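Local coordinates for protein aldehyde dehydrogenase (Burkholderia thailandensis, PDB 5J6B) that probably oxidises aldehydes to carboxylic acids with NADP+ as hydride acceptor, and is held here in covalent complex with NADPH, at residues R87-E90 with L91-L95; K101-N104 with D105-E109; A121-S124 with V125-E128; L424-A427 with Q428-W431; S446-V449 with D450-Y454. One frame throughout, in Å; residues are numbered along the deposited sequence.

Interaction 1 (R87-E90 with L91-L95); sequences RFDE and LAQAL
Gln93 sets its CG beside its own backbone N and anti to its carbonyl carbon (chi1 -61°), and Asp89 turns its CG the same way (chi1 -70°). Four residues apart, they leave the same flank of helix 88-99 on successive turns. Gln93 CG leans back on the earlier turn and lies 3.2 Å from Asp89 O. The chain then runs on extended and brings Gln93 NE2 alongside Asp89 CB at 3.8 Å. This is packing and not a polar bond. Their polar ends meet the backbone of the histidine tag: Gln93 OE1 accepts from His8 N, Gln93 NE2 gives to His6 O, and Asp89 OD2 accepts from His5 N. The segments form the opening turns of the helix, with Arg87 at the N-cap position just after helix 70-86. Leu91 N bonds Arg87 O at 3.0 Å, and Ala92 N bonds Phe88 O at 2.9 Å. The next two residues continue the ladder. Leu91 also rests its CG on Arg87 O, 3.4 Å away. Arg87 reaches round to Glu90, whose chain is extended, and grips the carboxylate side-on with two nitrogens. Arg87 NE is 2.7 Å from Glu90 OE1 and meets it from above the carboxylate plane. Arg87 NH2 meets Glu90 OE2 on the syn side, also at 2.7 Å. This paired grip fixes the rotation of both groups. Arg87 NH1 has a further salt bridge to Glu199 of helix 192-202. Leu91 packs on Ile196 of that helix, and Phe88 packs on Val110 of helix 103-123.

Interaction 2 (K101-N104 with D105-E109); sequences KPIN and DSKGE
Lys101 NZ is gripped by Glu109 OE2, Tyr287 OH and Gln288 OE1 in the conformer described here. A second conformer of Lys101 is deposited, so this grip may not be permanent. In the salt bridge Lys101 NZ lies 2.7 Å from Glu109 OE2, on the anti side and tilted out of the carboxylate plane. Lys101 is stretched out, with CG anti to the backbone N (chi1 -179°), and this carries the amine past Ser106 to Glu109. Its side chain crosses that of Glu109 at about a right angle. On the way Lys101 CE passes 3.2 Å from Asp105 O. Ser106 OG bonds back to Lys101 O at 3.0 Å, coming from above the carbonyl plane. Pro102 holds the N-cap position, and its O accepts Ser106 N at 2.8 Å to begin the helical ladder. On another side of this turn Lys107 lays its CG 3.3 Å from Ile103 O. A water joins Lys107 NZ (3.1 Å) to Asn104 OD1 (3.2 Å). The turn opens helix 103-123. Ser106 packs on Leu95 and Cys96 of helix 88-99, Glu109 touches Leu165 of helix 164-178, and its OE1 accepts Asn166 N from that same helix.

Interaction 3 (A121-S124 with V125-E128); sequences AEES and VRIE
Ala121 O lies 4.3 Å from Val125 N, too far for a helical hydrogen bond, and a type I beta turn runs from Glu123 to Arg126 near the end of helix 103-123. The partner of Ala121 O is Ser124 OG, at 2.8 Å. Glu122 comes next. Its O is gripped by Arg126 NH1 at 2.8 Å, with the oxygen in the guanidinium plane and an N-H...O angle of 148°. The bend of Arg126 at chi3 (68°) folds the group back to reach it. Val125 CG2 touches the same oxygen. Glu123 O accepts Arg126 N at 3.0 Å and so closes the turn. The Glu123 carboxylate lies across Arg126, with OE1 3.8 Å from Arg126 CG, and its plane stands 81° from the guanidinium. These charged ends find their partners across a subunit interface. Arg126 NH2 bridges Glu123 of the second subunit, its NH1 bridges Glu122 of that subunit, and the same pairs recur in reverse. Glu123 OE1 also bridges Arg468. At Ser124 the backbone O accepts a water at 2.9 Å. That same water takes the N-H of Ile127 at 3.0 Å.

Interaction 4 (L424-A427 with Q428-W431); sequences LSHA and QRAW
Four regular helical bonds join the two segments, from Gln428 N to Leu424 O at 3.0 Å through to Trp431 N to Ala427 O. Gln428 lies back on the preceding turn, with CG beside its backbone N (chi1 -58°) and only 3.1 Å from Leu424 O. Its amide end spans two residues. Gln428 NE2 rests on Leu424 CG at 3.6 Å, and OE1 lies near Ser425 CA. His426 and Arg429 run side by side and point the same way. Arg429 NH1 comes within 3.5 Å of His426 CD2, and the ring and guanidinium planes stand 83° apart. Two waters both accept from Arg429 NH1. One is shared with Ser425 OG; the other is 2.8 Å from His426 NE2. The far sides of this pair are also held: His426 ND1 bonds Asp267, and Arg429 NH2 bridges Asp402. Trp431 turns away from the earlier turn and makes a cation-pi contact with Lys148 of the fourth subunit. Leu424 and Ser425 meet the third subunit. Helix 424-433 is the crossover helix of a beta-alpha-beta unit, linking the parallel strands 416-420 and 438-441.

Interaction 5 (S446-V449 with D450-Y454); sequences SFRV and DNMPY. With NDP (NADPH dihydro-nicotinamide-adenine-dinucleotide phosphate), chain F.
Tyr454 carries the guanidinium of Arg448 flat on one face, with centres 3.8 Å apart and planes at 19°. The approach of Arg448 CZ to Tyr454 CD2 in this stack is too short to be reliable. Arg448 CD adds a CH-pi contact over the same face, 3.9 Å from the centroid of the Tyr454 ring. The carboxamide of NADPH lies at the edge of that ring, with O7N 3.4 Å from Tyr454 CE2. A water sits at the edge of the guanidinium. It accepts from Arg448 NE at 2.9 Å and donates to Val449 O and Met452 O, the latter at 2.7 Å. This ties the side chain to the turn that follows. Arg448 is fully extended, with CG anti to the backbone N (chi1 174°), which lets it reach across to Tyr454. A type I beta turn runs from Val449 to Met452, closed by Met452 N to Val449 O at 3.1 Å. Met452 SD folds back as a weak acceptor for Val449 N at 3.6 Å. Asp450 OD2 forms a salt bridge with Arg112, and its OD1 accepts from His170 and Asn166. Asn451 ND2 bonds Asn133 O of the fourth subunit. The loop thus forms part of the NADPH pocket, with Tyr454 at the nicotinamide end.

Interactions 1 and 2 pack on each other, with centres about 9 Å apart. Leu95 CD2 lies 3.5 Å from Glu109 OE2, and Phe88 CZ lies 3.4 Å from Lys107 O. Interactions 2 and 3 both use helix 103-123, at its start and near its end, about 29 Å apart between centres. Interaction 5 touches the cofactor through Tyr454, while the Glu109 side chain of interaction 2 stays about 9 Å from it. Asn166 links these two indirectly, bonding both Glu109 and Asp450. Interaction 3 comes within about 6 Å of interaction 5 at the nearest atoms. Interaction 4 is about 41 Å from interaction 1 between centres but about 10 Å from interaction 5 at the nearest atoms. Interactions 3, 4 and 5 all meet other subunits.

Interaction 1 (R87-E90 with L91-L95)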
# COMPACT_ATOMS: atom_id res chain seq x y z
N ARG A 87 36.52 -4.45 2.05
CA ARG A 87 37.08 -5.11 3.22
C ARG A 87 36.40 -6.46 3.48
O ARG A 87 36.27 -6.90 4.62
CB ARG A 87 36.96 -4.19 4.44
CG ARG A 87 37.59 -2.82 4.20
CD ARG A 87 37.39 -1.88 5.38
NE ARG A 87 38.07 -2.35 6.58
CZ ARG A 87 38.31 -1.58 7.64
NH1 ARG A 87 37.93 -0.30 7.64
NH2 ARG A 87 38.93 -2.07 8.70
N PHE A 88 35.97 -7.11 2.39
CA PHE A 88 35.25 -8.38 2.48
C PHE A 88 36.09 -9.46 3.17
O PHE A 88 35.64 -10.08 4.14
CB PHE A 88 34.83 -8.80 1.06
CG PHE A 88 33.99 -10.04 1.00
CD1 PHE A 88 34.59 -11.29 0.93
CD2 PHE A 88 32.60 -9.96 1.01
CE1 PHE A 88 33.83 -12.44 0.87
CE2 PHE A 88 31.83 -11.11 0.95
CZ PHE A 88 32.44 -12.35 0.89
N ASP A 89 37.32 -9.68 2.69
CA ASP A 89 38.19 -10.69 3.29
C ASP A 89 38.53 -10.37 4.74
O ASP A 89 38.50 -11.24 5.61
CB ASP A 89 39.47 -10.84 2.48
CG ASP A 89 39.24 -11.48 1.13
OD1 ASP A 89 38.23 -12.21 0.98
OD2 ASP A 89 40.07 -11.26 0.22
N GLU A 90 38.89 -9.11 5.02
CA GLU A 90 39.15 -8.69 6.40
C GLU A 90 37.99 -9.07 7.32
O GLU A 90 38.20 -9.59 8.42
CB GLU A 90 39.38 -7.18 6.44
CG GLU A 90 39.63 -6.66 7.84
CD GLU A 90 39.68 -5.15 7.91
OE1 GLU A 90 39.63 -4.49 6.84
OE2 GLU A 90 39.74 -4.61 9.04
N LEU A 91 36.76 -8.79 6.89
CA LEU A 91 35.59 -9.07 7.72
C LEU A 91 35.35 -10.56 7.86
O LEU A 91 35.05 -11.04 8.96
CB LEU A 91 34.36 -8.38 7.11
CG LEU A 91 34.25 -6.88 7.37
CD1 LEU A 91 33.32 -6.20 6.34
CD2 LEU A 91 33.74 -6.65 8.79
N ALA A 92 35.47 -11.32 6.77
CA ALA A 92 35.25 -12.76 6.83
C ALA A 92 36.27 -13.44 7.74
O ALA A 92 35.91 -14.32 8.53
CB ALA A 92 35.30 -13.35 5.42
N GLN A 93 37.54 -13.04 7.65
CA GLN A 93 38.56 -13.70 8.46
C GLN A 93 38.43 -13.33 9.94
O GLN A 93 38.64 -14.18 10.82
CB GLN A 93 39.95 -13.35 7.92
CG GLN A 93 40.12 -13.84 6.48
CD GLN A 93 41.45 -13.44 5.85
OE1 GLN A 93 42.44 -13.20 6.54
NE2 GLN A 93 41.47 -13.38 4.51
N ALA A 94 38.06 -12.08 10.23
CA ALA A 94 37.84 -11.70 11.62
C ALA A 94 36.66 -12.47 12.19
O ALA A 94 36.68 -12.90 13.34
CB ALA A 94 37.60 -10.20 11.73
N LEU A 95 35.62 -12.64 11.37
CA LEU A 95 34.46 -13.42 11.79
C LEU A 95 34.85 -14.88 12.05
O LEU A 95 34.45 -15.47 13.06
CB LEU A 95 33.39 -13.31 10.70
CG LEU A 95 32.08 -14.06 10.83
CD1 LEU A 95 31.48 -13.77 12.19
CD2 LEU A 95 31.17 -13.58 9.71

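Interaction 2 (K101-N104 with D105-E109)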
# COMPACT_ATOMS: atom_id res chain seq x y z
N LYS A 101 33.61 -19.49 13.14
CA LYS A 101 32.69 -19.79 12.05
C LYS A 101 33.46 -20.25 10.82
O LYS A 101 34.37 -19.54 10.39
CB LYS A 101 31.85 -18.56 11.72
CG LYS A 101 30.81 -18.74 10.61
CD LYS A 101 29.83 -17.57 10.64
CE LYS A 101 28.66 -17.76 9.66
NZ LYS A 101 27.50 -16.90 10.04
N PRO A 102 33.12 -21.41 10.24
CA PRO A 102 33.82 -21.87 9.04
C PRO A 102 33.89 -20.78 7.99
O PRO A 102 32.94 -20.03 7.77
CB PRO A 102 32.99 -23.07 8.59
CG PRO A 102 32.41 -23.60 9.88
CD PRO A 102 32.12 -22.38 10.71
N ILE A 103 35.06 -20.68 7.36
CA ILE A 103 35.41 -19.48 6.60
C ILE A 103 34.46 -19.28 5.42
O ILE A 103 34.10 -18.15 5.08
CB ILE A 103 36.89 -19.54 6.16
CG1 ILE A 103 37.28 -18.29 5.37
CG2 ILE A 103 37.19 -20.84 5.40
CD1 ILE A 103 37.17 -17.01 6.17
N ASN A 104 34.02 -20.38 4.79
CA ASN A 104 33.07 -20.24 3.68
C ASN A 104 31.74 -19.68 4.16
O ASN A 104 31.11 -18.86 3.48
CB ASN A 104 32.86 -21.57 2.96
CG ASN A 104 34.11 -22.06 2.25
OD1 ASN A 104 34.94 -21.26 1.82
ND2 ASN A 104 34.25 -23.38 2.14
N ASP A 105 31.30 -20.09 5.35
CA ASP A 105 30.08 -19.52 5.92
C ASP A 105 30.31 -18.12 6.49
O ASP A 105 29.36 -17.32 6.56
CB ASP A 105 29.53 -20.47 6.97
CG ASP A 105 29.20 -21.82 6.38
OD1 ASP A 105 28.46 -21.85 5.37
OD2 ASP A 105 29.70 -22.84 6.88
N SER A 106 31.54 -17.80 6.89
CA SER A 106 31.85 -16.44 7.29
C SER A 106 31.76 -15.50 6.09
O SER A 106 31.19 -14.41 6.19
CB SER A 106 33.25 -16.37 7.93
OG SER A 106 33.25 -17.08 9.17
N LYS A 107 32.32 -15.92 4.95
CA LYS A 107 32.14 -15.16 3.72
C LYS A 107 30.66 -15.01 3.38
O LYS A 107 30.22 -13.93 2.95
CB LYS A 107 32.89 -15.84 2.56
CG LYS A 107 34.41 -15.90 2.75
CD LYS A 107 35.09 -16.67 1.61
CE LYS A 107 36.59 -16.41 1.60
NZ LYS A 107 37.26 -17.04 0.41
N GLY A 108 29.89 -16.08 3.56
CA GLY A 108 28.45 -15.99 3.33
C GLY A 108 27.79 -14.93 4.18
O GLY A 108 26.92 -14.20 3.71
N GLU A 109 28.20 -14.81 5.45
CA GLU A 109 27.60 -13.80 6.30
C GLU A 109 28.01 -12.39 5.88
O GLU A 109 27.20 -11.46 5.95
CB GLU A 109 27.93 -14.02 7.77
CG GLU A 109 27.15 -13.04 8.63
CD GLU A 109 27.37 -13.21 10.11
OE1 GLU A 109 27.07 -12.25 10.84
OE2 GLU A 109 27.82 -14.30 10.53
O HOH W 1 37.79 -19.89 1.56

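Interaction 3 (A121-S124 with V125-E128)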
# COMPACT_ATOMS: atom_id res chain seq x y z
N ALA A 121 19.78 0.94 2.02
CA ALA A 121 20.04 2.05 1.10
C ALA A 121 18.85 2.30 0.18
O ALA A 121 18.44 3.45 -0.02
CB ALA A 121 21.31 1.76 0.29
N GLU A 122 18.26 1.23 -0.37
CA GLU A 122 17.08 1.38 -1.21
C GLU A 122 15.87 1.90 -0.42
O GLU A 122 15.13 2.76 -0.90
CB GLU A 122 16.73 0.05 -1.89
CG GLU A 122 17.77 -0.47 -2.90
CD GLU A 122 17.66 -1.98 -3.15
OE1 GLU A 122 16.65 -2.59 -2.74
OE2 GLU A 122 18.59 -2.55 -3.76
N GLU A 123 15.64 1.36 0.78
CA GLU A 123 14.45 1.74 1.54
C GLU A 123 14.56 3.15 2.12
O GLU A 123 13.53 3.76 2.42
CB GLU A 123 14.21 0.73 2.66
CG GLU A 123 13.81 -0.67 2.17
CD GLU A 123 12.48 -0.68 1.44
OE1 GLU A 123 11.69 0.28 1.60
OE2 GLU A 123 12.21 -1.65 0.71
N SER A 124 15.78 3.67 2.26
CA SER A 124 15.96 4.97 2.89
C SER A 124 15.28 6.09 2.12
O SER A 124 14.96 7.13 2.71
CB SER A 124 17.46 5.28 3.04
OG SER A 124 18.06 5.51 1.78
N VAL A 125 15.04 5.90 0.82
CA VAL A 125 14.40 6.94 0.01
C VAL A 125 12.94 6.61 -0.28
O VAL A 125 12.32 7.29 -1.11
CB VAL A 125 15.17 7.20 -1.29
CG1 VAL A 125 16.48 7.97 -1.01
CG2 VAL A 125 15.46 5.89 -2.03
N ARG A 126 12.36 5.60 0.37
CA ARG A 126 10.94 5.30 0.15
C ARG A 126 10.23 4.97 1.46
O ARG A 126 9.35 4.11 1.51
CB ARG A 126 10.75 4.17 -0.87
CG ARG A 126 11.87 3.16 -0.93
CD ARG A 126 11.61 2.03 -1.95
NE ARG A 126 11.63 2.44 -3.36
CZ ARG A 126 12.70 2.86 -4.03
NH1 ARG A 126 13.90 2.97 -3.45
NH2 ARG A 126 12.58 3.19 -5.31
N ILE A 127 10.57 5.69 2.53
CA ILE A 127 9.90 5.44 3.80
C ILE A 127 8.45 5.89 3.71
O ILE A 127 8.14 7.02 3.32
CB ILE A 127 10.64 6.14 4.95
CG1 ILE A 127 11.98 5.43 5.17
CG2 ILE A 127 9.77 6.15 6.21
CD1 ILE A 127 12.73 5.86 6.40
N GLU A 128 7.53 4.98 4.05
CA GLU A 128 6.13 5.18 3.71
C GLU A 128 5.51 6.30 4.54
O GLU A 128 5.72 6.40 5.74
CB GLU A 128 5.34 3.89 3.92
O HOH W 2 12.24 8.13 2.38

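Interaction 4 (L424-A427 with Q428-W431)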
# COMPACT_ATOMS: atom_id res chain seq x y z
N LEU A 424 -0.62 -28.87 -2.59
CA LEU A 424 -1.17 -27.53 -2.40
C LEU A 424 -1.94 -27.43 -1.08
O LEU A 424 -1.72 -26.50 -0.30
CB LEU A 424 -2.09 -27.20 -3.59
CG LEU A 424 -2.89 -25.92 -3.48
CD1 LEU A 424 -1.93 -24.73 -3.48
CD2 LEU A 424 -3.91 -25.82 -4.60
N SER A 425 -2.83 -28.38 -0.81
CA SER A 425 -3.60 -28.26 0.43
C SER A 425 -2.72 -28.43 1.67
O SER A 425 -2.98 -27.79 2.69
CB SER A 425 -4.78 -29.25 0.45
OG SER A 425 -4.35 -30.57 0.26
N HIS A 426 -1.67 -29.26 1.61
CA HIS A 426 -0.78 -29.34 2.77
C HIS A 426 -0.03 -28.04 3.00
O HIS A 426 0.14 -27.61 4.14
CB HIS A 426 0.19 -30.52 2.65
CG HIS A 426 -0.48 -31.85 2.87
ND1 HIS A 426 0.21 -33.05 2.84
CD2 HIS A 426 -1.77 -32.16 3.13
CE1 HIS A 426 -0.63 -34.04 3.06
NE2 HIS A 426 -1.84 -33.53 3.24
N ALA A 427 0.43 -27.38 1.92
CA ALA A 427 1.12 -26.11 2.10
C ALA A 427 0.20 -25.05 2.70
O ALA A 427 0.63 -24.25 3.55
CB ALA A 427 1.70 -25.62 0.76
N GLN A 428 -1.06 -25.02 2.25
CA GLN A 428 -2.05 -24.09 2.80
C GLN A 428 -2.32 -24.37 4.27
O GLN A 428 -2.35 -23.44 5.10
CB GLN A 428 -3.36 -24.19 2.01
CG GLN A 428 -3.27 -23.91 0.51
CD GLN A 428 -4.53 -24.38 -0.25
OE1 GLN A 428 -5.22 -25.33 0.16
NE2 GLN A 428 -4.81 -23.73 -1.36
N ARG A 429 -2.57 -25.64 4.61
CA ARG A 429 -2.80 -26.00 6.00
C ARG A 429 -1.60 -25.64 6.87
O ARG A 429 -1.76 -25.15 8.00
CB ARG A 429 -3.11 -27.49 6.10
CG ARG A 429 -4.51 -27.84 5.58
CD ARG A 429 -4.64 -29.30 5.23
NE ARG A 429 -4.58 -30.16 6.41
CZ ARG A 429 -4.57 -31.49 6.37
NH1 ARG A 429 -4.63 -32.13 5.20
NH2 ARG A 429 -4.52 -32.18 7.50
N ALA A 430 -0.39 -25.87 6.37
CA ALA A 430 0.80 -25.50 7.14
C ALA A 430 0.89 -23.99 7.36
O ALA A 430 1.17 -23.53 8.47
CB ALA A 430 2.06 -26.01 6.45
N TRP A 431 0.63 -23.20 6.31
CA TRP A 431 0.65 -21.75 6.45
C TRP A 431 -0.34 -21.30 7.51
O TRP A 431 -0.02 -20.46 8.36
CB TRP A 431 0.37 -21.09 5.09
CG TRP A 431 0.51 -19.58 5.04
CD1 TRP A 431 1.18 -18.77 5.93
CD2 TRP A 431 -0.03 -18.70 4.05
NE1 TRP A 431 1.08 -17.46 5.55
CE2 TRP A 431 0.34 -17.38 4.40
CE3 TRP A 431 -0.81 -18.90 2.89
CZ2 TRP A 431 -0.03 -16.27 3.63
CZ3 TRP A 431 -1.18 -17.79 2.13
CH2 TRP A 431 -0.79 -16.50 2.51
O HOH W 3 -5.25 -31.79 2.48
O HOH W 4 -3.78 -34.97 4.56

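Interaction 5 (S446-V449 with D450-Y454)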
# COMPACT_ATOMS: atom_id res chain seq x y z
N SER A 446 15.60 -22.80 8.14
CA SER A 446 16.82 -22.02 8.27
C SER A 446 17.02 -21.00 7.16
O SER A 446 18.02 -20.29 7.18
CB SER A 446 18.02 -22.98 8.32
OG SER A 446 17.71 -24.10 9.14
N PHE A 447 16.09 -20.89 6.20
CA PHE A 447 16.24 -19.93 5.11
C PHE A 447 15.80 -18.53 5.54
O PHE A 447 14.74 -18.36 6.15
CB PHE A 447 15.41 -20.34 3.89
CG PHE A 447 15.41 -19.30 2.81
CD1 PHE A 447 16.48 -19.21 1.92
CD2 PHE A 447 14.39 -18.37 2.71
CE1 PHE A 447 16.50 -18.22 0.94
CE2 PHE A 447 14.40 -17.39 1.73
CZ PHE A 447 15.47 -17.31 0.85
N ARG A 448 16.59 -17.53 5.17
CA ARG A 448 16.19 -16.14 5.38
C ARG A 448 16.83 -15.28 4.32
O ARG A 448 18.00 -15.47 3.98
CB ARG A 448 16.58 -15.63 6.79
CG ARG A 448 16.29 -14.12 6.99
CD ARG A 448 16.80 -13.62 8.34
NE ARG A 448 16.35 -12.25 8.61
CZ ARG A 448 16.67 -11.55 9.69
NH1 ARG A 448 17.49 -12.07 10.60
NH2 ARG A 448 16.18 -10.32 9.85
N VAL A 449 16.06 -14.33 3.79
CA VAL A 449 16.56 -13.29 2.90
C VAL A 449 16.30 -11.96 3.59
O VAL A 449 15.31 -11.80 4.31
CB VAL A 449 15.93 -13.38 1.49
CG1 VAL A 449 14.43 -13.22 1.53
CG2 VAL A 449 16.59 -12.38 0.52
N ASP A 450 17.22 -11.01 3.43
CA ASP A 450 17.28 -9.93 4.40
C ASP A 450 16.25 -8.83 4.19
O ASP A 450 16.20 -7.89 5.00
CB ASP A 450 18.71 -9.37 4.43
CG ASP A 450 19.71 -10.41 4.91
OD1 ASP A 450 19.61 -10.83 6.09
OD2 ASP A 450 20.58 -10.83 4.11
N ASN A 451 15.41 -8.92 3.16
CA ASN A 451 14.29 -8.00 3.06
C ASN A 451 12.99 -8.55 3.65
O ASN A 451 12.06 -7.77 3.90
CB ASN A 451 14.05 -7.59 1.60
CG ASN A 451 13.59 -8.75 0.74
OD1 ASN A 451 14.07 -9.87 0.89
ND2 ASN A 451 12.64 -8.49 -0.16
N MET A 452 12.91 -9.85 3.94
CA MET A 452 11.62 -10.42 4.34
C MET A 452 11.29 -10.12 5.80
O MET A 452 12.20 -9.97 6.64
CB MET A 452 11.61 -11.93 4.11
CG MET A 452 12.34 -12.77 5.20
SD MET A 452 12.60 -14.49 4.69
CE MET A 452 12.53 -15.35 6.26
N PRO A 453 10.00 -10.03 6.15
CA PRO A 453 9.64 -9.91 7.56
C PRO A 453 10.13 -11.16 8.29
O PRO A 453 9.94 -12.28 7.83
CB PRO A 453 8.11 -9.82 7.54
CG PRO A 453 7.71 -10.53 6.26
CD PRO A 453 8.82 -10.21 5.28
N TYR A 454 10.80 -10.95 9.42
CA TYR A 454 11.47 -12.05 10.11
C TYR A 454 11.36 -11.87 11.61
O TYR A 454 11.81 -10.85 12.15
CB TYR A 454 12.95 -12.15 9.72
CG TYR A 454 13.70 -13.20 10.53
CD1 TYR A 454 13.58 -14.55 10.24
CD2 TYR A 454 14.50 -12.83 11.61
CE1 TYR A 454 14.25 -15.51 10.99
CE2 TYR A 454 15.18 -13.79 12.37
CZ TYR A 454 15.06 -15.12 12.05
OH TYR A 454 15.74 -16.06 12.80
PA NDP F . 22.69 -14.14 24.79
O1A NDP F . 21.26 -13.96 25.20
O2A NDP F . 23.49 -14.93 25.82
O5B NDP F . 23.40 -12.74 24.58
C5B NDP F . 23.00 -11.88 23.48
C4B NDP F . 23.46 -10.49 23.82
O4B NDP F . 22.78 -10.04 25.01
C3B NDP F . 24.96 -10.34 24.11
O3B NDP F . 25.43 -9.11 23.58
C2B NDP F . 24.99 -10.32 25.65
O2B NDP F . 26.12 -9.65 26.23
C1B NDP F . 23.74 -9.51 25.91
N9A NDP F . 23.23 -9.61 27.28
C8A NDP F . 23.01 -10.75 28.01
N7A NDP F . 22.47 -10.53 29.19
C5A NDP F . 22.32 -9.15 29.23
C6A NDP F . 21.79 -8.28 30.21
N6A NDP F . 21.35 -8.69 31.41
N1A NDP F . 21.76 -6.97 29.92
C2A NDP F . 22.26 -6.55 28.75
N3A NDP F . 22.81 -7.27 27.77
C4A NDP F . 22.80 -8.58 28.07
O3 NDP F . 22.74 -14.96 23.43
PN NDP F . 23.95 -15.42 22.50
O1N NDP F . 24.89 -14.28 22.30
O2N NDP F . 24.60 -16.63 23.12
O5D NDP F . 23.25 -15.86 21.12
C5D NDP F . 22.51 -17.07 20.95
C4D NDP F . 21.03 -16.77 21.06
O4D NDP F . 20.65 -15.80 20.04
C3D NDP F . 20.13 -18.00 20.84
O3D NDP F . 19.02 -18.08 21.73
C2D NDP F . 19.66 -17.79 19.41
O2D NDP F . 18.48 -18.47 19.01
C1D NDP F . 19.49 -16.28 19.39
N1N NDP F . 19.43 -15.83 18.00
C2N NDP F . 18.34 -15.14 17.52
C3N NDP F . 18.19 -14.83 16.22
C7N NDP F . 17.04 -14.00 15.71
O7N NDP F . 17.30 -13.08 14.91
N7N NDP F . 15.79 -14.31 16.08
C4N NDP F . 19.18 -15.36 15.21
C5N NDP F . 20.45 -15.76 15.88
C6N NDP F . 20.49 -16.03 17.17
P2B NDP F . 27.56 -10.38 26.41
O1X NDP F . 27.57 -11.70 25.70
O2X NDP F . 28.54 -9.36 25.82
O3X NDP F . 27.75 -10.56 27.93
O HOH W 5 14.84 -10.48 6.95